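PDB 3T8J: purine nucleosidase, (IunH-1) from Sulfolobus solfataricus, which belongs to the IunH-type nucleosidase family, with an alpha/beta fold of helices around a mixed central sheet, and is modelled here with a bound sodium ion. Local coordinates for residues L18-K23 and I244-S249; G155-T158 and E162-I165; D188-Y193 and D238-A243; V195-W200 and H220-S225; E212-M217 and N232-P237. All coordinates share one frame; numbering follows the deposited sequence.

Interaction 1 (L18-K23 and I244-S249)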
# COMPACT_ATOMS: atom_id res chain seq x y z
N LEU A 18 10.31 -36.51 0.29
CA LEU A 18 10.22 -37.42 1.42
C LEU A 18 11.04 -38.67 1.11
O LEU A 18 11.84 -39.15 1.94
CB LEU A 18 8.75 -37.79 1.68
CG LEU A 18 8.51 -38.89 2.71
CD1 LEU A 18 8.95 -38.50 4.12
CD2 LEU A 18 7.03 -39.27 2.71
N TYR A 19 10.83 -39.23 -0.08
CA TYR A 19 11.54 -40.46 -0.47
C TYR A 19 13.06 -40.25 -0.58
O TYR A 19 13.82 -41.14 -0.22
CB TYR A 19 10.96 -41.05 -1.75
CG TYR A 19 9.57 -41.64 -1.63
CD1 TYR A 19 8.92 -41.80 -0.40
CD2 TYR A 19 8.91 -42.10 -2.75
CE1 TYR A 19 7.65 -42.38 -0.31
CE2 TYR A 19 7.64 -42.69 -2.66
CZ TYR A 19 7.02 -42.83 -1.45
OH TYR A 19 5.77 -43.41 -1.39
N LEU A 20 13.50 -39.09 -1.06
CA LEU A 20 14.94 -38.80 -1.16
C LEU A 20 15.56 -38.86 0.24
O LEU A 20 16.63 -39.44 0.42
CB LEU A 20 15.18 -37.43 -1.83
CG LEU A 20 16.55 -37.09 -2.42
CD1 LEU A 20 17.02 -38.11 -3.44
CD2 LEU A 20 16.55 -35.68 -3.04
N LEU A 21 14.87 -38.27 1.23
CA LEU A 21 15.40 -38.30 2.60
C LEU A 21 15.46 -39.76 3.10
O LEU A 21 16.48 -40.22 3.62
CB LEU A 21 14.57 -37.44 3.57
CG LEU A 21 14.56 -35.93 3.38
CD1 LEU A 21 13.52 -35.30 4.33
CD2 LEU A 21 15.96 -35.33 3.63
N LEU A 22 14.36 -40.49 2.95
CA LEU A 22 14.27 -41.87 3.47
C LEU A 22 15.20 -42.87 2.78
O LEU A 22 15.84 -43.72 3.45
CB LEU A 22 12.83 -42.38 3.40
CG LEU A 22 11.81 -41.66 4.27
CD1 LEU A 22 10.42 -42.29 4.07
CD2 LEU A 22 12.16 -41.68 5.74
N LYS A 23 15.28 -42.79 1.45
CA LYS A 23 16.16 -43.64 0.65
C LYS A 23 17.58 -43.52 1.16
O LYS A 23 18.30 -44.52 1.21
CB LYS A 23 16.14 -43.17 -0.81
CG LYS A 23 17.24 -43.78 -1.68
CD LYS A 23 16.89 -45.18 -2.00
CE LYS A 23 17.99 -45.92 -2.82
NZ LYS A 23 19.39 -45.72 -2.36
N ILE A 244 20.09 -30.65 -2.10
CA ILE A 244 21.09 -29.73 -1.54
C ILE A 244 21.15 -29.89 -0.01
O ILE A 244 22.24 -29.85 0.59
CB ILE A 244 20.78 -28.27 -1.94
CG1 ILE A 244 21.01 -28.06 -3.43
CG2 ILE A 244 21.60 -27.27 -1.13
CD1 ILE A 244 20.37 -26.77 -3.94
N ALA A 245 19.99 -30.08 0.64
CA ALA A 245 20.01 -30.30 2.10
C ALA A 245 20.82 -31.55 2.46
O ALA A 245 21.62 -31.54 3.40
CB ALA A 245 18.59 -30.40 2.66
N ILE A 246 20.68 -32.60 1.67
CA ILE A 246 21.44 -33.85 1.87
C ILE A 246 22.94 -33.69 1.55
O ILE A 246 23.80 -34.12 2.35
CB ILE A 246 20.84 -35.00 1.00
CG1 ILE A 246 19.43 -35.35 1.49
CG2 ILE A 246 21.74 -36.23 1.02
CD1 ILE A 246 18.56 -36.15 0.46
N ASP A 247 23.23 -33.09 0.40
CA ASP A 247 24.61 -32.90 -0.10
C ASP A 247 24.78 -31.47 -0.59
O ASP A 247 24.38 -31.13 -1.70
CB ASP A 247 24.86 -33.89 -1.25
CG ASP A 247 26.25 -33.75 -1.87
OD1 ASP A 247 27.05 -32.90 -1.41
OD2 ASP A 247 26.55 -34.51 -2.82
N GLY A 248 25.40 -30.64 0.24
CA GLY A 248 25.53 -29.23 -0.05
C GLY A 248 26.36 -28.90 -1.28
O GLY A 248 26.23 -27.79 -1.83
N SER A 249 27.23 -29.82 -1.71
CA SER A 249 28.04 -29.60 -2.92
C SER A 249 27.20 -29.59 -4.20
O SER A 249 27.69 -29.21 -5.26
CB SER A 249 29.18 -30.64 -3.03
OG SER A 249 28.70 -31.91 -3.42
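Leu20 and Leu21, consecutive residues of helix 12-23, close on one side chain of the other segment, Ile246 in the last turn of helix 237-246. The contact is wholly apolar: no hydrogen bond crosses it, and the two sides together bury 127 Å². The backbones come nearest at Leu21 and Ile246, whose CA atoms are 7.5 Å apart, so side chains fill the gap.

Along 18-23, the helix is held by Leu22 N to Leu18 O and Lys23 N to Tyr19 O, and Leu20 is the first residue to touch. Its CG lies 3.6 Å from Ile246 CD1, and its CD2 flanks the same methyl at 4.1 Å. Leu20 is modelled in two conformers, so these values hold for one of them and the fit there is less certain. Leu21 follows with its CD2 branch, 4.1 Å from Ile246 CG1. Ile246 reaches both because its CG1 stands opposite the carbonyl carbon (chi1 -66°) and the chain then runs extended to CD1, which ends between the two leucines.

Directly beyond Ile246 the helix stops. Asp247 departs from helical geometry and makes an Asx turn, its OD1 accepting from Ser249 N at 3.1 Å and from Ser249 OG at 2.8 Å, both from the same face of the carboxylate.

Around this seam, Leu20 and Leu21 also pack on Thr242 one turn back in helix 237-246, Leu18 rests on Leu51 of helix 40-53, and Lys23 pairs with Asp306 of helix 297-308.

Interaction 2 (G155-T158 and E162-I165)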
# COMPACT_ATOMS: atom_id res chain seq x y z
N GLY A 155 8.29 -15.31 -11.69
CA GLY A 155 7.42 -16.07 -10.80
C GLY A 155 6.64 -17.15 -11.54
O GLY A 155 6.67 -17.24 -12.76
N ASN A 156 5.96 -17.97 -10.76
CA ASN A 156 5.05 -19.00 -11.31
C ASN A 156 3.57 -18.73 -11.04
O ASN A 156 2.76 -18.73 -11.97
CB ASN A 156 5.48 -20.43 -10.93
CG ASN A 156 5.56 -20.73 -9.43
OD1 ASN A 156 5.41 -19.86 -8.58
ND2 ASN A 156 5.79 -22.00 -9.11
N ILE A 157 3.22 -18.44 -9.79
CA ILE A 157 1.81 -18.21 -9.46
C ILE A 157 1.33 -16.85 -10.00
O ILE A 157 0.19 -16.74 -10.45
CB ILE A 157 1.55 -18.36 -7.93
CG1 ILE A 157 0.04 -18.30 -7.63
CG2 ILE A 157 2.36 -17.33 -7.08
CD1 ILE A 157 -0.82 -19.39 -8.29
N THR A 158 2.17 -15.83 -9.93
CA THR A 158 1.97 -14.56 -10.63
C THR A 158 3.21 -14.33 -11.48
O THR A 158 4.22 -15.04 -11.34
CB THR A 158 1.72 -13.37 -9.70
OG1 THR A 158 3.00 -12.93 -9.18
CG2 THR A 158 0.79 -13.70 -8.55
N GLU A 162 6.61 -16.36 -6.50
CA GLU A 162 6.63 -17.81 -6.37
C GLU A 162 5.53 -18.28 -5.40
O GLU A 162 5.22 -17.62 -4.41
CB GLU A 162 8.03 -18.26 -5.92
CG GLU A 162 8.20 -19.74 -5.73
CD GLU A 162 7.68 -20.23 -4.40
OE1 GLU A 162 7.75 -19.47 -3.40
OE2 GLU A 162 7.24 -21.40 -4.35
N PHE A 163 4.94 -19.43 -5.70
CA PHE A 163 3.77 -19.94 -5.01
C PHE A 163 3.88 -20.04 -3.49
O PHE A 163 3.00 -19.54 -2.78
CB PHE A 163 3.42 -21.31 -5.59
CG PHE A 163 2.15 -21.90 -5.05
CD1 PHE A 163 0.93 -21.46 -5.55
CD2 PHE A 163 2.17 -22.90 -4.10
CE1 PHE A 163 -0.26 -22.01 -5.07
CE2 PHE A 163 0.99 -23.46 -3.63
CZ PHE A 163 -0.23 -23.03 -4.15
N ASN A 164 4.92 -20.69 -2.97
CA ASN A 164 4.99 -20.93 -1.51
C ASN A 164 4.96 -19.62 -0.73
O ASN A 164 4.24 -19.50 0.27
CB ASN A 164 6.25 -21.71 -1.14
CG ASN A 164 6.18 -23.16 -1.57
OD1 ASN A 164 5.10 -23.69 -1.85
ND2 ASN A 164 7.35 -23.84 -1.60
N ILE A 165 5.73 -18.63 -1.18
CA ILE A 165 5.75 -17.33 -0.50
C ILE A 165 4.43 -16.57 -0.72
O ILE A 165 3.86 -16.00 0.22
CB ILE A 165 6.94 -16.46 -0.95
CG1 ILE A 165 8.27 -17.23 -0.81
CG2 ILE A 165 7.00 -15.09 -0.18
CD1 ILE A 165 8.59 -17.67 0.63
O HOH W 1 6.79 -23.00 -6.47
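Asn156 and Ile157 lean on the first turn of helix 163-167, where Glu162 is the N-cap residue, so a short loop folds back over the start of the helix that follows it. The contact is buried and covers 226 Å² over both sides.

Hydrogen bonds come first. Asn156 OD1 accepts from Phe163 N at 2.9 Å; the donor lies in the carbonyl plane on a lone pair, although the bond is bent (136° at the hydrogen). The same oxygen takes a weak bond from Ile157 N, which probably helps to hold the amide in this rotation. Its place follows from chi1 of 59°, which sets CG between the backbone N and the carbonyl carbon. Glu162 caps the helix with both oxygens: OE1 accepts from Ile165 N at 3.1 Å on the syn side, while OE2 accepts from Asn164 N at 2.8 Å from well above the carboxylate plane. OE1 has a further donor in Gly149 N.

Van der Waals contact fills the other flank: Ile157 CG2 packs on the Phe163 backbone, 3.6 Å from its N, while Ile157 CD1 is 3.9 Å from Phe163 CD1, so the isoleucine meets the ring at its edge and not over a face. Phe163 in turn touches Asp9, a ligand of the sodium ion, and Ile157 O is hydrogen-bonded to Thr281 of the second subunit, which places the loop at a subunit interface.

A water completes the set: it accepts from Asn156 ND2 at 3.0 Å and donates to Glu162 OE2 at 2.7 Å.

Interaction 3 (D188-Y193 and D238-A243)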
# COMPACT_ATOMS: atom_id res chain seq x y z
N ASP A 188 13.15 -19.30 -9.73
CA ASP A 188 13.78 -18.83 -10.96
C ASP A 188 15.26 -19.20 -11.08
O ASP A 188 15.93 -18.79 -12.05
CB ASP A 188 13.47 -17.36 -11.27
CG ASP A 188 13.72 -16.42 -10.11
OD1 ASP A 188 14.29 -16.83 -9.06
OD2 ASP A 188 13.35 -15.22 -10.29
N VAL A 189 15.73 -20.00 -10.13
CA VAL A 189 16.98 -20.73 -10.25
C VAL A 189 16.68 -22.18 -10.69
O VAL A 189 17.26 -22.67 -11.66
CB VAL A 189 17.76 -20.69 -8.91
CG1 VAL A 189 18.91 -21.71 -8.90
CG2 VAL A 189 18.25 -19.26 -8.65
N ILE A 190 15.77 -22.86 -10.01
CA ILE A 190 15.54 -24.28 -10.30
C ILE A 190 14.98 -24.51 -11.72
O ILE A 190 15.25 -25.57 -12.29
CB ILE A 190 14.69 -25.02 -9.23
CG1 ILE A 190 13.26 -24.51 -9.20
CG2 ILE A 190 15.33 -24.92 -7.86
CD1 ILE A 190 12.34 -25.36 -10.11
N ILE A 191 14.28 -23.52 -12.31
CA ILE A 191 13.74 -23.69 -13.67
C ILE A 191 14.82 -23.76 -14.74
O ILE A 191 14.54 -24.12 -15.88
CB ILE A 191 12.67 -22.62 -14.08
CG1 ILE A 191 13.25 -21.21 -14.06
CG2 ILE A 191 11.43 -22.77 -13.20
CD1 ILE A 191 12.23 -20.11 -14.44
N ASN A 192 16.06 -23.41 -14.39
CA ASN A 192 17.20 -23.59 -15.32
C ASN A 192 17.66 -25.05 -15.47
O ASN A 192 18.52 -25.34 -16.31
CB ASN A 192 18.39 -22.74 -14.85
CG ASN A 192 18.09 -21.25 -14.84
OD1 ASN A 192 17.29 -20.76 -15.64
ND2 ASN A 192 18.75 -20.52 -13.94
N TYR A 193 17.09 -25.96 -14.67
CA TYR A 193 17.54 -27.35 -14.58
C TYR A 193 16.38 -28.34 -14.72
O TYR A 193 16.22 -29.21 -13.86
CB TYR A 193 18.26 -27.55 -13.24
CG TYR A 193 19.35 -26.54 -12.99
CD1 TYR A 193 20.61 -26.67 -13.60
CD2 TYR A 193 19.14 -25.45 -12.16
CE1 TYR A 193 21.62 -25.74 -13.37
CE2 TYR A 193 20.17 -24.50 -11.93
CZ TYR A 193 21.39 -24.65 -12.55
OH TYR A 193 22.41 -23.74 -12.33
N ASP A 238 11.24 -28.83 -5.22
CA ASP A 238 11.42 -29.40 -3.88
C ASP A 238 12.52 -30.46 -3.84
O ASP A 238 13.30 -30.51 -2.88
CB ASP A 238 10.08 -29.98 -3.40
CG ASP A 238 8.96 -28.98 -3.49
OD1 ASP A 238 9.20 -27.76 -3.30
OD2 ASP A 238 7.81 -29.38 -3.77
N ALA A 239 12.62 -31.28 -4.88
CA ALA A 239 13.63 -32.32 -4.89
C ALA A 239 15.05 -31.76 -4.99
O ALA A 239 15.97 -32.31 -4.39
CB ALA A 239 13.34 -33.34 -6.03
N ILE A 240 15.22 -30.64 -5.70
CA ILE A 240 16.51 -29.94 -5.71
C ILE A 240 16.85 -29.38 -4.33
O ILE A 240 17.99 -29.51 -3.86
CB ILE A 240 16.56 -28.85 -6.80
CG1 ILE A 240 16.66 -29.48 -8.19
CG2 ILE A 240 17.78 -27.92 -6.58
CD1 ILE A 240 16.46 -28.48 -9.37
N THR A 241 15.86 -28.76 -3.67
CA THR A 241 16.06 -28.22 -2.33
C THR A 241 16.51 -29.34 -1.39
O THR A 241 17.46 -29.19 -0.62
CB THR A 241 14.78 -27.56 -1.80
OG1 THR A 241 14.38 -26.52 -2.71
CG2 THR A 241 14.99 -26.98 -0.38
N THR A 242 15.82 -30.46 -1.46
CA THR A 242 16.10 -31.63 -0.63
C THR A 242 17.49 -32.22 -0.92
O THR A 242 18.23 -32.59 -0.00
CB THR A 242 15.00 -32.71 -0.83
OG1 THR A 242 13.71 -32.13 -0.59
CG2 THR A 242 15.19 -33.89 0.11
N ALA A 243 17.83 -32.31 -2.20
CA ALA A 243 19.13 -32.84 -2.61
C ALA A 243 20.26 -31.97 -2.06
O ALA A 243 21.27 -32.50 -1.60
CB ALA A 243 19.23 -32.97 -4.15
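Ile190 and Ile240 carry this contact, between the type I beta turn that runs from Ile190 to Tyr193 and the middle of helix 237-246. The turn is closed by Tyr193 N to Ile190 O at 3.0 Å, which brings Ile190 and Tyr193 to the same helix residue.

On the tight side, Ile240 CD1 fits against Ile190, 3.9 Å from its CB and 4.0 Å from its CG2. Ile190 CG2 and Ile240 CG2 are 4.1 Å apart. Ile240 gains this reach from an extended chain (chi2 169°). In Ile190, CG1 stands between the backbone N and the carbonyl carbon (chi1 67°), which leaves CG2 beside the backbone N and facing Ile240. Ile185 of strand 182-185 also packs on Ile190, and Phe300 of helix 297-308 on Ile240.

The other side is looser. Tyr193 contributes its CB, 4.4 Å from Ile240 CD1, while its ring leads elsewhere: Asn192 CB lies over one ring face, offset toward the rim, and the hydroxyl is hydrogen-bonded to Ile295 N. Asn192, at the tip of the turn, is exposed to solvent.

Nothing polar crosses between the segments. Within the helix, Asp238 O has two donors: Thr242 N takes the regular helical bond, and Thr242 OG1 adds a second at 2.8 Å, approaching 40° above the carbonyl plane.

Interaction 4 (V195-W200 and H220-S225)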
# COMPACT_ATOMS: atom_id res chain seq x y z
N VAL A 195 14.09 -31.54 -16.13
CA VAL A 195 14.25 -32.89 -16.65
C VAL A 195 13.91 -32.89 -18.15
O VAL A 195 12.75 -32.70 -18.54
CB VAL A 195 13.35 -33.87 -15.89
CG1 VAL A 195 13.46 -35.30 -16.52
CG2 VAL A 195 13.69 -33.86 -14.37
N THR A 196 14.93 -33.11 -18.97
CA THR A 196 14.84 -33.01 -20.43
C THR A 196 14.13 -34.22 -21.03
O THR A 196 13.96 -35.24 -20.36
CB THR A 196 16.24 -32.93 -21.08
OG1 THR A 196 16.95 -34.14 -20.83
CG2 THR A 196 17.03 -31.73 -20.55
N ASP A 197 13.74 -34.12 -22.30
CA ASP A 197 13.12 -35.26 -22.98
C ASP A 197 14.03 -36.49 -22.94
O ASP A 197 13.53 -37.60 -22.75
CB ASP A 197 12.73 -34.92 -24.42
CG ASP A 197 11.46 -34.03 -24.52
OD1 ASP A 197 10.64 -34.00 -23.57
OD2 ASP A 197 11.28 -33.39 -25.59
N GLU A 198 15.34 -36.30 -23.12
CA GLU A 198 16.32 -37.40 -23.05
C GLU A 198 16.28 -38.11 -21.70
O GLU A 198 16.25 -39.34 -21.60
CB GLU A 198 17.75 -36.88 -23.33
CG GLU A 198 18.91 -37.89 -23.09
CD GLU A 198 19.68 -37.64 -21.77
OE1 GLU A 198 20.27 -36.53 -21.63
OE2 GLU A 198 19.72 -38.54 -20.88
N GLU A 199 16.28 -37.31 -20.64
CA GLU A 199 16.24 -37.82 -19.28
C GLU A 199 14.92 -38.52 -18.96
O GLU A 199 14.90 -39.58 -18.35
CB GLU A 199 16.52 -36.68 -18.28
CG GLU A 199 17.95 -36.19 -18.37
CD GLU A 199 18.22 -34.88 -17.66
OE1 GLU A 199 17.30 -34.04 -17.54
OE2 GLU A 199 19.38 -34.69 -17.24
N TRP A 200 13.82 -37.93 -19.40
CA TRP A 200 12.48 -38.50 -19.22
C TRP A 200 12.37 -39.87 -19.89
O TRP A 200 11.88 -40.82 -19.28
CB TRP A 200 11.45 -37.52 -19.77
CG TRP A 200 10.00 -37.93 -19.73
CD1 TRP A 200 9.22 -38.21 -20.81
CD2 TRP A 200 9.16 -38.03 -18.59
NE1 TRP A 200 7.94 -38.50 -20.40
CE2 TRP A 200 7.88 -38.41 -19.04
CE3 TRP A 200 9.36 -37.88 -17.21
CZ2 TRP A 200 6.81 -38.60 -18.18
CZ3 TRP A 200 8.29 -38.08 -16.35
CH2 TRP A 200 7.03 -38.45 -16.85
N HIS A 220 1.20 -35.40 -15.58
CA HIS A 220 0.31 -34.22 -15.67
C HIS A 220 1.11 -32.93 -15.47
O HIS A 220 0.95 -31.99 -16.24
CB HIS A 220 -0.85 -34.32 -14.64
CG HIS A 220 -1.77 -33.13 -14.64
ND1 HIS A 220 -3.09 -33.21 -15.04
CD2 HIS A 220 -1.57 -31.85 -14.25
CE1 HIS A 220 -3.65 -32.01 -14.94
NE2 HIS A 220 -2.75 -31.17 -14.45
N TYR A 221 1.96 -32.91 -14.44
CA TYR A 221 2.80 -31.76 -14.13
C TYR A 221 3.75 -31.41 -15.27
O TYR A 221 3.94 -30.23 -15.59
CB TYR A 221 3.61 -32.07 -12.88
CG TYR A 221 4.46 -30.97 -12.27
CD1 TYR A 221 3.90 -29.76 -11.92
CD2 TYR A 221 5.81 -31.18 -11.97
CE1 TYR A 221 4.67 -28.76 -11.29
CE2 TYR A 221 6.57 -30.19 -11.33
CZ TYR A 221 5.99 -29.00 -11.01
OH TYR A 221 6.73 -28.01 -10.38
N ARG A 222 4.33 -32.42 -15.90
CA ARG A 222 5.20 -32.20 -17.04
C ARG A 222 4.47 -31.56 -18.24
O ARG A 222 4.96 -30.59 -18.86
CB ARG A 222 5.86 -33.52 -17.45
CG ARG A 222 6.86 -33.41 -18.59
CD ARG A 222 7.48 -34.77 -18.93
NE ARG A 222 8.53 -34.64 -19.95
CZ ARG A 222 9.79 -34.27 -19.70
NH1 ARG A 222 10.21 -34.00 -18.47
NH2 ARG A 222 10.66 -34.16 -20.71
N GLN A 223 3.28 -32.07 -18.57
CA GLN A 223 2.50 -31.48 -19.64
C GLN A 223 2.18 -30.01 -19.35
O GLN A 223 2.31 -29.16 -20.24
CB GLN A 223 1.19 -32.27 -19.88
CG GLN A 223 0.44 -31.94 -21.17
CD GLN A 223 -0.35 -30.62 -21.16
OE1 GLN A 223 -0.82 -30.15 -20.11
NE2 GLN A 223 -0.53 -30.04 -22.34
N TYR A 224 1.79 -29.70 -18.11
CA TYR A 224 1.40 -28.35 -17.77
C TYR A 224 2.63 -27.45 -17.80
O TYR A 224 2.60 -26.33 -18.33
CB TYR A 224 0.75 -28.30 -16.39
CG TYR A 224 0.31 -26.91 -16.00
CD1 TYR A 224 -0.98 -26.48 -16.25
CD2 TYR A 224 1.19 -26.03 -15.38
CE1 TYR A 224 -1.39 -25.21 -15.92
CE2 TYR A 224 0.79 -24.76 -15.05
CZ TYR A 224 -0.49 -24.35 -15.30
OH TYR A 224 -0.91 -23.09 -14.96
N SER A 225 3.71 -27.92 -17.19
CA SER A 225 4.92 -27.10 -17.09
C SER A 225 5.46 -26.70 -18.47
O SER A 225 5.92 -25.57 -18.68
CB SER A 225 6.00 -27.83 -16.30
OG SER A 225 5.60 -28.00 -14.94
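Arg222, reaching out from helix 209-227, turns most of its guanidinium to the start of helix 197-204. Its NH1 donates to Val195 O at 2.9 Å in a fairly straight bond (157°), with a weak second bond from NH2 to that oxygen. NH2 also forms a salt bridge to Asp197 OD1 at 2.9 Å, met on the anti side of the carboxylate. Both acceptors lie at the guanidinium edge, near its plane.

One face of the group is stacked on Trp200, the planes only 3° apart. Arg222 CZ lies 4.1 Å from the centroid of the Trp200 five-membered ring, a cation-pi contact, while Arg222 CD sits 3.7 Å from the centroid of the six-membered ring as a CH-pi contact. An arginine chain extended from CG to NE and a tryptophan with CG opposite its backbone N (chi1 178°) run antiparallel alongside one another, which lays the guanidinium and the aliphatic CD over the indole.

Behind the acceptors, Thr196 and Glu199 make a capping box that orders the helix start carrying them: Glu199 N to Thr196 OG1 at 3.2 Å and Thr196 N to Glu199 OE1 at 2.9 Å. Glu199 OE1 is also salt-bridged to Lys297, and Arg222 NH1 has a further partner in His234.

The edge bonds set the guanidinium's rotation within its plane, and the indole face keeps that plane parallel to the ring. The buried charge of Arg222 is probably balanced by Asp197, which lies toward solvent.

Interaction 5 (E212-M217 and N232-P237)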
# COMPACT_ATOMS: atom_id res chain seq x y z
N GLU A 212 8.27 -46.38 -12.36
CA GLU A 212 6.88 -46.37 -12.83
C GLU A 212 6.03 -45.37 -12.04
O GLU A 212 5.19 -44.66 -12.61
CB GLU A 212 6.28 -47.78 -12.78
CG GLU A 212 6.84 -48.73 -13.85
CD GLU A 212 6.58 -50.22 -13.57
OE1 GLU A 212 6.13 -50.58 -12.46
OE2 GLU A 212 6.85 -51.05 -14.47
N LEU A 213 6.24 -45.31 -10.72
CA LEU A 213 5.54 -44.36 -9.87
C LEU A 213 5.89 -42.91 -10.24
O LEU A 213 5.01 -42.05 -10.35
CB LEU A 213 5.87 -44.62 -8.40
CG LEU A 213 5.15 -43.71 -7.40
CD1 LEU A 213 3.62 -43.74 -7.59
CD2 LEU A 213 5.53 -44.12 -5.97
N TYR A 214 7.18 -42.65 -10.46
CA TYR A 214 7.63 -41.31 -10.87
C TYR A 214 6.95 -40.90 -12.17
O TYR A 214 6.41 -39.80 -12.25
CB TYR A 214 9.15 -41.32 -11.04
CG TYR A 214 9.83 -40.03 -11.51
CD1 TYR A 214 10.57 -39.24 -10.63
CD2 TYR A 214 9.78 -39.65 -12.84
CE1 TYR A 214 11.22 -38.10 -11.07
CE2 TYR A 214 10.43 -38.51 -13.29
CZ TYR A 214 11.15 -37.74 -12.40
OH TYR A 214 11.80 -36.61 -12.86
N VAL A 215 6.94 -41.78 -13.18
CA VAL A 215 6.29 -41.45 -14.45
C VAL A 215 4.81 -41.14 -14.21
O VAL A 215 4.30 -40.12 -14.70
CB VAL A 215 6.50 -42.56 -15.50
CG1 VAL A 215 5.64 -42.31 -16.76
CG2 VAL A 215 7.98 -42.67 -15.85
N SER A 216 4.14 -41.99 -13.43
CA SER A 216 2.71 -41.78 -13.12
C SER A 216 2.44 -40.45 -12.41
O SER A 216 1.45 -39.75 -12.72
CB SER A 216 2.20 -42.95 -12.27
OG SER A 216 0.85 -42.76 -11.86
N MET A 217 3.31 -40.11 -11.46
CA MET A 217 3.11 -38.91 -10.63
C MET A 217 3.42 -37.61 -11.34
O MET A 217 2.89 -36.58 -10.94
CB MET A 217 3.96 -38.98 -9.34
CG MET A 217 3.51 -40.04 -8.33
SD MET A 217 4.25 -39.84 -6.66
CE MET A 217 5.99 -39.87 -7.07
N ASN A 232 11.29 -26.45 -20.56
CA ASN A 232 11.66 -27.54 -21.45
C ASN A 232 11.74 -28.88 -20.68
O ASN A 232 12.81 -29.43 -20.42
CB ASN A 232 12.94 -27.21 -22.22
CG ASN A 232 12.72 -26.12 -23.28
OD1 ASN A 232 11.68 -26.08 -23.95
ND2 ASN A 232 13.71 -25.25 -23.44
N GLY A 233 10.56 -29.38 -20.33
CA GLY A 233 10.39 -30.60 -19.56
C GLY A 233 9.58 -30.29 -18.30
O GLY A 233 8.51 -29.67 -18.37
N HIS A 234 10.05 -30.76 -17.15
CA HIS A 234 9.43 -30.41 -15.88
C HIS A 234 10.51 -30.07 -14.87
O HIS A 234 11.64 -30.56 -14.96
CB HIS A 234 8.49 -31.49 -15.35
CG HIS A 234 9.16 -32.75 -14.90
ND1 HIS A 234 9.28 -33.86 -15.71
CD2 HIS A 234 9.69 -33.09 -13.71
CE1 HIS A 234 9.88 -34.83 -15.03
NE2 HIS A 234 10.15 -34.38 -13.82
N PRO A 235 10.16 -29.21 -13.92
CA PRO A 235 11.14 -28.84 -12.89
C PRO A 235 11.02 -29.69 -11.63
O PRO A 235 10.03 -30.40 -11.43
CB PRO A 235 10.75 -27.40 -12.60
CG PRO A 235 9.27 -27.40 -12.70
CD PRO A 235 8.95 -28.37 -13.82
N HIS A 236 12.04 -29.59 -10.76
CA HIS A 236 12.11 -30.31 -9.48
C HIS A 236 12.40 -29.30 -8.35
O HIS A 236 13.47 -29.36 -7.71
CB HIS A 236 13.21 -31.38 -9.53
CG HIS A 236 12.75 -32.72 -10.03
ND1 HIS A 236 11.72 -33.43 -9.45
CD2 HIS A 236 13.26 -33.53 -11.00
CE1 HIS A 236 11.58 -34.59 -10.06
NE2 HIS A 236 12.50 -34.68 -11.01
N PRO A 237 11.47 -28.37 -8.09
CA PRO A 237 11.76 -27.34 -7.08
C PRO A 237 12.08 -27.92 -5.71
O PRO A 237 13.08 -27.53 -5.06
CB PRO A 237 10.47 -26.49 -7.06
CG PRO A 237 9.41 -27.38 -7.60
CD PRO A 237 10.10 -28.27 -8.62
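A buried aromatic cluster of Tyr214, His234 and His236 joins helix 209-227 to the loop that leads into helix 237-246. Tyr214 OH is the meeting point, met by two imidazole NE2 atoms, each at a bent angle to the C-O bond.

His234 NE2 donates to Tyr214 OH at 2.9 Å; the oxygen lies only 8° out of the imidazole plane, though the bond is bent (140°). His236 NE2 and Tyr214 OH are 2.8 Å apart in a hydrogen bond whose donor could be either. The phenol ring stacks on neither histidine. The Tyr214 and His236 rings meet rim to rim at 5.7 Å between centroids, and the His234 ring stands obliquely at 5.8 Å from that of Tyr214. A chi1 of 178° carries the phenol away from its helix to reach both.

The far nitrogens are held too: His234 ND1 accepts from Arg222 NH1, which leaves NE2 as the donor, and His236 ND1 is bonded to Asp13 OD1. Tyr218 stacks on Tyr214 and also meets both histidine rings.

One phenol oxygen thus takes the N-H of His234 and a second hydrogen bond with His236, just where the loop enters helix 237-246 with His236 as its N-cap residue.

In the fold
Interactions 4 and 5 form one unit, their centres 6 Å apart and their segments alternating along the chain: Val195 N lies 2.9 Å from His234 O, a probable hydrogen bond. Interaction 3 joins this unit through Ile190 CD1, 3.6 Å from Pro235 CB, and shares helix 237-246 with interaction 1, where Leu20 CD2 is 3.7 Å from Ala239 O. Interaction 2 touches none of the others, and its centre is 24 Å from that of interaction 1. It comes nearest the sodium ion bound by Asp9, Asp14, Ile121 and Ser122, with the Phe163 side chain about 7 Å away; those of Leu21, Ile190 and His236 are each about 12 Å from it.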